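Local atomic coordinates of Adp-heptose LPS heptosyltransferase II (Escherichia coli, PDB entry 1PSW), a protein that transfers the second heptose from ADP-heptose onto the heptosyl-Kdo2-lipid A precursor while the inner core of lipopolysaccharide is being built. Residues G7-G12 with M36-C41; D13-Q18 with M273-A278. One frame throughout, in Å; residues are numbered along the deposited sequence.

How the interactions relate
Both interactions use helix 11-27 of the first parallel sheet domain, interaction 1 at the loop and first residue of the helix, interaction 2 in the turns that follow, and their centres lie 12 Å apart. Interaction 1 stays inside that domain: it joins the loop entering the helix to the end of the neighbouring strand and is only partly buried, combining one backbone hydrogen bond with an indole edge laid against a main-chain carbonyl. Interaction 2 is fully buried, close to the centre of the chain, and couples the helix to helix 271-278 of the second sheet domain by apolar and selenium contacts without a hydrogen bond. The two meet where Met14 CE packs 3.6 Å from Ala37 CB and Gly12 CA lies 3.7 Å from His274 CD2.

Interaction 1: G7-G12 with M36-C41; sequences GPSWVG and MAPAWC
Trp40 and Ser9 bury the most surface here, and they meet through an indole edge and a main-chain carbonyl. Ser9 O lies in the plane of the indole, 3.0 Å from Trp40 CZ2 and 3.1 Å from Trp40 CH2, so the six-membered ring approaches the oxygen with its C-H rim. The ring is brought there by a first torsion of 60°, which sets CG between the backbone N and the carbonyl carbon; the sulfur of Cys41 then sits over one face, near the rim. Val11 CG2 meets the indole obliquely, 3.9 Å from Trp40 CZ3. The Ser9 hydroxyl rests against the proline ring, with OG 3.7 Å from Pro38 CG. Gly7 supplies the polar link: its N donates to Met36 O at 3.0 Å, with an N-H...O angle of 149°. Pro8 O, by contrast, is buried without a polar partner. Because Met36 also bonds to the backbone of Val5, Gly7 continues the parallel ladder of strands 2-6 and 32-37. This is the C-terminal edge of the parallel sheet, where both strands of a beta-alpha-beta unit give way to loops, in the Rossmann-like N-terminal domain of a GT-B glycosyltransferase.

Interaction 2: D13-Q18 with M273-A278; sequences DMMMSQ and MHVAAA
Met15, a selenomethionine in this crystal, packs along His274, Val275 and Ala278 and carries most of the contact between helices 11-27 and 271-278. The local axes come within 9.2 Å and run in roughly the same direction, 32° apart, a spacing that brings side-chain bases together: Met15 CB lies 4.0 Å from His274 CB. Farther out, Met15 CG rests 3.6 Å from His274 O, an oxygen already engaged by the N-H of Ala278 within its own helix. With CG roughly anti to the backbone N (chi1 -159°) and bends at chi2 and chi3, the chain passes along the second helix; its SE reaches Val275 CG2 at 4.2 Å and its terminal CE meets Ala278 CB at 3.8 Å. Leu160 also touches Met15, and Val256 and Ile259 of helix 252-260 pack on Val275, so this side is enclosed.

Between these two segments the His274 ring is touched more loosely, by Met16. This side chain crosses it obliquely, with SE 4.6 Å from the ring centroid and 36° off the ring normal, a sulfur-aromatic type of approach made here by selenium. Toward the partly exposed Asp13 the contact thins: its carboxylate stays clear of the imidazole, with Asp13 OD1 6.5 Å from His274 NE2.

Since the two helices belong to different sheet domains, the contact lies at the interdomain junction of the GT-B fold. No hydrogen bond crosses it, which suggests that close apolar fit, rather than directional polar bonds, joins these two segments.

Interaction 1: G7-G12 with M36-C41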
# COMPACT_ATOMS: atom_id res chain seq x y z
N GLY A 7 11.77 -3.94 6.31
CA GLY A 7 10.49 -3.39 5.90
C GLY A 7 9.30 -3.83 6.73
O GLY A 7 9.37 -4.84 7.44
N PRO A 8 8.19 -3.07 6.66
CA PRO A 8 6.99 -3.39 7.42
C PRO A 8 6.27 -4.60 6.84
O PRO A 8 6.57 -5.03 5.73
CB PRO A 8 6.17 -2.11 7.32
CG PRO A 8 6.53 -1.59 5.98
CD PRO A 8 8.03 -1.79 5.94
N SER A 9 5.32 -5.14 7.59
CA SER A 9 4.58 -6.32 7.17
C SER A 9 3.16 -6.02 6.71
O SER A 9 2.29 -6.88 6.77
CB SER A 9 4.53 -7.33 8.31
OG SER A 9 5.84 -7.66 8.72
N TRP A 10 2.92 -4.80 6.26
CA TRP A 10 1.60 -4.41 5.79
C TRP A 10 1.74 -3.77 4.43
O TRP A 10 2.67 -2.99 4.21
CB TRP A 10 0.94 -3.44 6.75
CG TRP A 10 0.69 -4.03 8.09
CD1 TRP A 10 1.46 -3.88 9.21
CD2 TRP A 10 -0.39 -4.89 8.45
NE1 TRP A 10 0.92 -4.59 10.25
CE2 TRP A 10 -0.22 -5.22 9.81
CE3 TRP A 10 -1.49 -5.41 7.76
CZ2 TRP A 10 -1.11 -6.05 10.50
CZ3 TRP A 10 -2.38 -6.24 8.44
CH2 TRP A 10 -2.18 -6.55 9.80
N VAL A 11 0.83 -4.09 3.52
CA VAL A 11 0.87 -3.53 2.18
C VAL A 11 0.96 -2.01 2.18
O VAL A 11 1.85 -1.44 1.56
CB VAL A 11 -0.37 -3.96 1.36
CG1 VAL A 11 -0.38 -3.25 0.02
CG2 VAL A 11 -0.35 -5.47 1.15
N GLY A 12 0.05 -1.36 2.90
CA GLY A 12 0.05 0.09 2.95
C GLY A 12 1.39 0.66 3.37
O GLY A 12 1.97 1.48 2.66
N MSE A 36 14.34 -6.51 3.71
CA MSE A 36 13.95 -7.77 4.31
C MSE A 36 12.50 -7.65 4.75
O MSE A 36 12.14 -6.76 5.52
CB MSE A 36 14.82 -8.09 5.52
CG MSE A 36 14.52 -9.45 6.12
SE MSE A 36 15.50 -9.79 7.76
CE MSE A 36 17.20 -10.19 6.99
N ALA A 37 11.66 -8.54 4.24
CA ALA A 37 10.24 -8.55 4.55
C ALA A 37 9.69 -9.96 4.34
O ALA A 37 10.37 -10.82 3.78
CB ALA A 37 9.50 -7.56 3.65
N PRO A 38 8.45 -10.22 4.80
CA PRO A 38 7.86 -11.55 4.63
C PRO A 38 7.89 -11.96 3.16
O PRO A 38 8.03 -11.12 2.27
CB PRO A 38 6.44 -11.36 5.15
CG PRO A 38 6.62 -10.35 6.23
CD PRO A 38 7.57 -9.35 5.59
N ALA A 39 7.75 -13.26 2.91
CA ALA A 39 7.76 -13.80 1.56
C ALA A 39 6.72 -13.13 0.65
O ALA A 39 7.03 -12.75 -0.47
CB ALA A 39 7.51 -15.31 1.60
N TRP A 40 5.50 -12.97 1.15
CA TRP A 40 4.44 -12.37 0.35
C TRP A 40 4.71 -10.92 -0.04
O TRP A 40 4.01 -10.36 -0.89
CB TRP A 40 3.10 -12.45 1.09
CG TRP A 40 3.09 -11.76 2.41
CD1 TRP A 40 3.39 -12.31 3.62
CD2 TRP A 40 2.79 -10.39 2.65
NE1 TRP A 40 3.29 -11.36 4.61
CE2 TRP A 40 2.92 -10.17 4.04
CE3 TRP A 40 2.42 -9.31 1.83
CZ2 TRP A 40 2.70 -8.92 4.63
CZ3 TRP A 40 2.20 -8.07 2.41
CH2 TRP A 40 2.34 -7.89 3.80
N CYS A 41 5.72 -10.30 0.57
CA CYS A 41 6.07 -8.92 0.25
C CYS A 41 6.98 -8.83 -0.96
O CYS A 41 7.00 -7.80 -1.65
CB CYS A 41 6.76 -8.25 1.44
SG CYS A 41 5.69 -7.85 2.83

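Interaction 2: D13-Q18 with M273-A278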
# COMPACT_ATOMS: atom_id res chain seq x y z
N ASP A 13 1.88 0.21 4.52
CA ASP A 13 3.14 0.66 5.08
C ASP A 13 4.31 0.40 4.12
O ASP A 13 5.19 1.23 3.97
CB ASP A 13 3.40 -0.04 6.42
CG ASP A 13 2.41 0.38 7.49
OD1 ASP A 13 1.41 1.05 7.17
OD2 ASP A 13 2.64 0.03 8.67
N MSE A 14 4.30 -0.77 3.48
CA MSE A 14 5.37 -1.10 2.54
C MSE A 14 5.35 -0.12 1.37
O MSE A 14 6.40 0.31 0.89
CB MSE A 14 5.19 -2.53 2.01
CG MSE A 14 6.28 -2.97 1.02
SE MSE A 14 8.09 -2.87 1.76
CE MSE A 14 7.98 -4.34 3.01
N MSE A 15 4.16 0.22 0.90
CA MSE A 15 4.06 1.15 -0.21
C MSE A 15 4.66 2.49 0.25
O MSE A 15 5.43 3.11 -0.48
CB MSE A 15 2.58 1.30 -0.61
CG MSE A 15 2.35 1.82 -2.05
SE MSE A 15 3.09 0.66 -3.42
CE MSE A 15 4.55 1.79 -4.06
N MSE A 16 4.31 2.93 1.46
CA MSE A 16 4.83 4.19 1.98
C MSE A 16 6.35 4.16 2.13
O MSE A 16 7.00 5.19 1.97
CB MSE A 16 4.23 4.51 3.35
CG MSE A 16 2.74 4.63 3.37
SE MSE A 16 2.15 5.78 1.98
CE MSE A 16 2.77 7.41 2.71
N SER A 17 6.91 3.00 2.45
CA SER A 17 8.35 2.91 2.65
C SER A 17 9.11 3.20 1.37
O SER A 17 10.30 3.49 1.41
CB SER A 17 8.74 1.54 3.21
OG SER A 17 8.56 0.49 2.27
N GLN A 18 8.44 3.14 0.23
CA GLN A 18 9.13 3.44 -1.01
C GLN A 18 9.64 4.87 -0.99
O GLN A 18 10.65 5.18 -1.61
CB GLN A 18 8.23 3.26 -2.24
CG GLN A 18 9.02 3.31 -3.53
CD GLN A 18 8.16 3.40 -4.78
OE1 GLN A 18 8.64 3.19 -5.90
NE2 GLN A 18 6.89 3.71 -4.59
N MSE A 273 -5.35 0.66 -1.33
CA MSE A 273 -5.65 2.05 -1.67
C MSE A 273 -4.33 2.73 -2.02
O MSE A 273 -4.21 3.41 -3.04
CB MSE A 273 -6.26 2.76 -0.47
CG MSE A 273 -6.60 4.24 -0.71
SE MSE A 273 -7.26 5.14 0.89
CE MSE A 273 -5.46 5.42 1.66
N HIS A 274 -3.33 2.53 -1.17
CA HIS A 274 -2.01 3.11 -1.38
C HIS A 274 -1.36 2.65 -2.68
O HIS A 274 -0.62 3.41 -3.32
CB HIS A 274 -1.12 2.81 -0.18
CG HIS A 274 -1.65 3.42 1.08
ND1 HIS A 274 -1.73 4.78 1.26
CD2 HIS A 274 -2.23 2.86 2.17
CE1 HIS A 274 -2.36 5.03 2.40
NE2 HIS A 274 -2.67 3.88 2.97
N VAL A 275 -1.62 1.40 -3.06
CA VAL A 275 -1.08 0.87 -4.30
C VAL A 275 -1.69 1.63 -5.47
O VAL A 275 -0.97 2.09 -6.36
CB VAL A 275 -1.36 -0.65 -4.43
CG1 VAL A 275 -0.91 -1.15 -5.80
CG2 VAL A 275 -0.61 -1.41 -3.33
N ALA A 276 -3.02 1.77 -5.48
CA ALA A 276 -3.71 2.49 -6.55
C ALA A 276 -3.21 3.94 -6.63
O ALA A 276 -3.00 4.48 -7.73
CB ALA A 276 -5.22 2.47 -6.31
N ALA A 277 -3.01 4.57 -5.48
CA ALA A 277 -2.52 5.95 -5.40
C ALA A 277 -1.13 6.08 -6.03
O ALA A 277 -0.85 7.05 -6.73
CB ALA A 277 -2.49 6.41 -3.94
N ALA A 278 -0.27 5.10 -5.77
CA ALA A 278 1.09 5.09 -6.30
C ALA A 278 1.07 4.95 -7.81
O ALA A 278 1.96 5.44 -8.50
CB ALA A 278 1.88 3.96 -5.67